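Local atomic coordinates of kynurenine formamidase (PDB entry 4CZ1), a protein that hydrolyses N-formyl-L-kynurenine to L-kynurenine and formate with two zinc ions per subunit, the second step of tryptophan degradation by the kynurenine pathway. Residues M47-G52 and D196-P201. Numbering follows the deposited sequence.
Sequences MSIHTG and DADGSP. With ZN (zinc ion), chain F; VNJ (2-aminoacetophenone), chain G.
In the binuclear zinc site, the imidazole of His50 joins the metal to a second-shell carboxylate, that of Asp198. ND1 of His50 binds one zinc ion at 2.3 Å, and two waters, His54, Asp56 and Glu173 are the other ligands. At the far side of the ring, His50 NE2 donates to Asp198 OD2 over 2.5 Å, with an N-H...O angle of 148°. OD2 lies near the imidazole plane but is met on its anti side and somewhat out of the carboxylate plane, the ring and carboxylate planes being 42° apart. Together with the zinc bond, this His-carboxylate bond holds the ring's rotation, and it would probably make ND1 a stronger electron donor. Asp198 OD1 is hydrogen-bonded to Tyr28 of the second subunit, so the dimer interface helps position the carboxylate. The 2-aminoacetophenone oxygen OAI sits over one face of the ring, 3.3 Å from His50 CG; Ile49 CG2 lies over the opposite face. Here the turn after strand 42-48, an ST turn in which His50 N donates to Ser48 OG (3.0 Å), packs against strand 199-201, outermost in the chain's mixed sheet. The CG2 methyl of Ile49 presses on this strand, set there by a chi1 of -67° that turns CG2 away from the backbone N; it comes to 3.4 Å from Gly199 CA, short for two carbons. Farther along, Met47 turns at its CG-SD bond and brings CE to 4.0 Å from Pro201 CG.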
loop_
_atom_site.group_PDB
_atom_site.type_symbol
_atom_site.label_atom_id
_atom_site.label_comp_id
_atom_site.label_asym_id
_atom_site.label_seq_id
_atom_site.Cartn_x
_atom_site.Cartn_y
_atom_site.Cartn_z
ATOM N N MET A 47 -10.015 4.362 9.928
ATOM C CA MET A 47 -8.980 5.425 9.983
ATOM C C MET A 47 -9.317 6.619 9.103
ATOM O O MET A 47 -10.080 6.523 8.099
ATOM C CB MET A 47 -7.620 4.860 9.571
ATOM C CG MET A 47 -7.522 4.352 8.109
ATOM S SD MET A 47 -5.979 3.443 7.699
ATOM C CE MET A 47 -4.749 4.720 7.945
ATOM N N SER A 48 -8.719 7.730 9.482
ATOM C CA SER A 48 -8.466 8.817 8.547
ATOM C C SER A 48 -7.366 8.457 7.507
ATOM O O SER A 48 -6.322 7.922 7.790
ATOM C CB SER A 48 -7.962 10.077 9.289
ATOM O OG SER A 48 -7.593 11.074 8.351
ATOM N N ILE A 49 -7.647 8.863 6.287
ATOM C CA ILE A 49 -6.719 8.843 5.171
ATOM C C ILE A 49 -5.391 9.445 5.557
ATOM O O ILE A 49 -4.359 8.879 5.176
ATOM C CB ILE A 49 -7.273 9.659 3.992
ATOM C CG1 ILE A 49 -8.512 8.976 3.396
ATOM C CG2 ILE A 49 -6.198 9.870 2.933
ATOM C CD1 ILE A 49 -8.232 7.626 2.810
ATOM N N HIS A 50 -5.406 10.551 6.335
ATOM C CA HIS A 50 -4.169 11.240 6.560
ATOM C C HIS A 50 -3.499 10.788 7.856
ATOM O O HIS A 50 -3.039 11.610 8.671
ATOM C CB HIS A 50 -4.382 12.775 6.470
ATOM C CG HIS A 50 -4.994 13.218 5.162
ATOM N ND1 HIS A 50 -4.242 13.654 4.082
ATOM C CD2 HIS A 50 -6.272 13.190 4.715
ATOM C CE1 HIS A 50 -5.026 13.934 3.058
ATOM N NE2 HIS A 50 -6.255 13.644 3.410
ATOM N N THR A 51 -3.346 9.482 8.026
ATOM C CA THR A 51 -2.747 8.946 9.226
ATOM C C THR A 51 -1.481 8.212 8.841
ATOM O O THR A 51 -1.517 7.449 7.911
ATOM C CB THR A 51 -3.691 7.905 9.867
ATOM O OG1 THR A 51 -4.925 8.541 10.103
ATOM C CG2 THR A 51 -3.151 7.362 11.249
ATOM N N GLY A 52 -0.448 8.328 9.663
ATOM C CA GLY A 52 0.804 7.664 9.355
ATOM C C GLY A 52 1.365 8.089 8.033
ATOM O O GLY A 52 1.045 9.173 7.564
ATOM N N ASP A 196 -12.475 7.244 -5.056
ATOM C CA ASP A 196 -13.079 8.543 -4.685
ATOM C C ASP A 196 -12.316 9.333 -3.613
ATOM O O ASP A 196 -12.804 10.355 -3.142
ATOM C CB ASP A 196 -14.553 8.314 -4.264
ATOM C CG ASP A 196 -15.352 7.523 -5.330
ATOM O OD1 ASP A 196 -15.403 7.952 -6.506
ATOM O OD2 ASP A 196 -15.971 6.475 -4.998
ATOM N N ALA A 197 -11.141 8.885 -3.221
ATOM C CA ALA A 197 -10.454 9.447 -2.044
ATOM C C ALA A 197 -9.498 10.641 -2.210
ATOM O O ALA A 197 -9.064 10.945 -3.285
ATOM C CB ALA A 197 -9.747 8.358 -1.285
ATOM N N ASP A 198 -9.285 11.331 -1.100
ATOM C CA ASP A 198 -8.495 12.533 -1.006
ATOM C C ASP A 198 -7.016 12.245 -0.667
ATOM O O ASP A 198 -6.195 13.160 -0.563
ATOM C CB ASP A 198 -9.113 13.423 0.062
ATOM C CG ASP A 198 -9.219 12.727 1.442
ATOM O OD1 ASP A 198 -10.000 11.729 1.601
ATOM O OD2 ASP A 198 -8.542 13.190 2.382
ATOM N N GLY A 199 -6.639 10.964 -0.632
ATOM C CA GLY A 199 -5.322 10.550 -0.305
ATOM C C GLY A 199 -5.315 9.058 -0.050
ATOM O O GLY A 199 -6.332 8.428 -0.189
ATOM N N SER A 200 -4.168 8.477 0.297
ATOM C CA SER A 200 -4.125 7.083 0.700
ATOM C C SER A 200 -2.955 6.792 1.592
ATOM O O SER A 200 -1.859 7.291 1.349
ATOM C CB SER A 200 -3.993 6.223 -0.553
ATOM O OG SER A 200 -3.671 4.882 -0.165
ATOM N N PRO A 201 -3.123 5.960 2.605
ATOM C CA PRO A 201 -1.921 5.509 3.266
ATOM C C PRO A 201 -1.154 4.595 2.311
ATOM O O PRO A 201 -1.718 4.144 1.329
ATOM C CB PRO A 201 -2.432 4.732 4.459
ATOM C CG PRO A 201 -3.789 4.314 4.096
ATOM C CD PRO A 201 -4.340 5.439 3.274
HETATM ZN ZN ZN F . -2.112 14.398 3.979
HETATM C CAH VNJ G . -6.733 16.047 8.674
HETATM C CAG VNJ G . -6.098 16.764 7.475
HETATM O OAI VNJ G . -5.816 16.111 6.469
HETATM C CAA VNJ G . -5.830 18.149 7.614
HETATM C CAB VNJ G . -6.712 18.967 8.353
HETATM C CAC VNJ G . -6.464 20.335 8.520
HETATM C CAD VNJ G . -5.311 20.900 7.945
HETATM C CAE VNJ G . -4.422 20.110 7.208
HETATM C CAF VNJ G . -4.677 18.737 7.047
HETATM N NAJ VNJ G . -3.820 17.956 6.338
HETATM O O HOH W 1 -2.675 16.774 4.436
HETATM O O HOH W 2 -1.581 15.010 6.157
#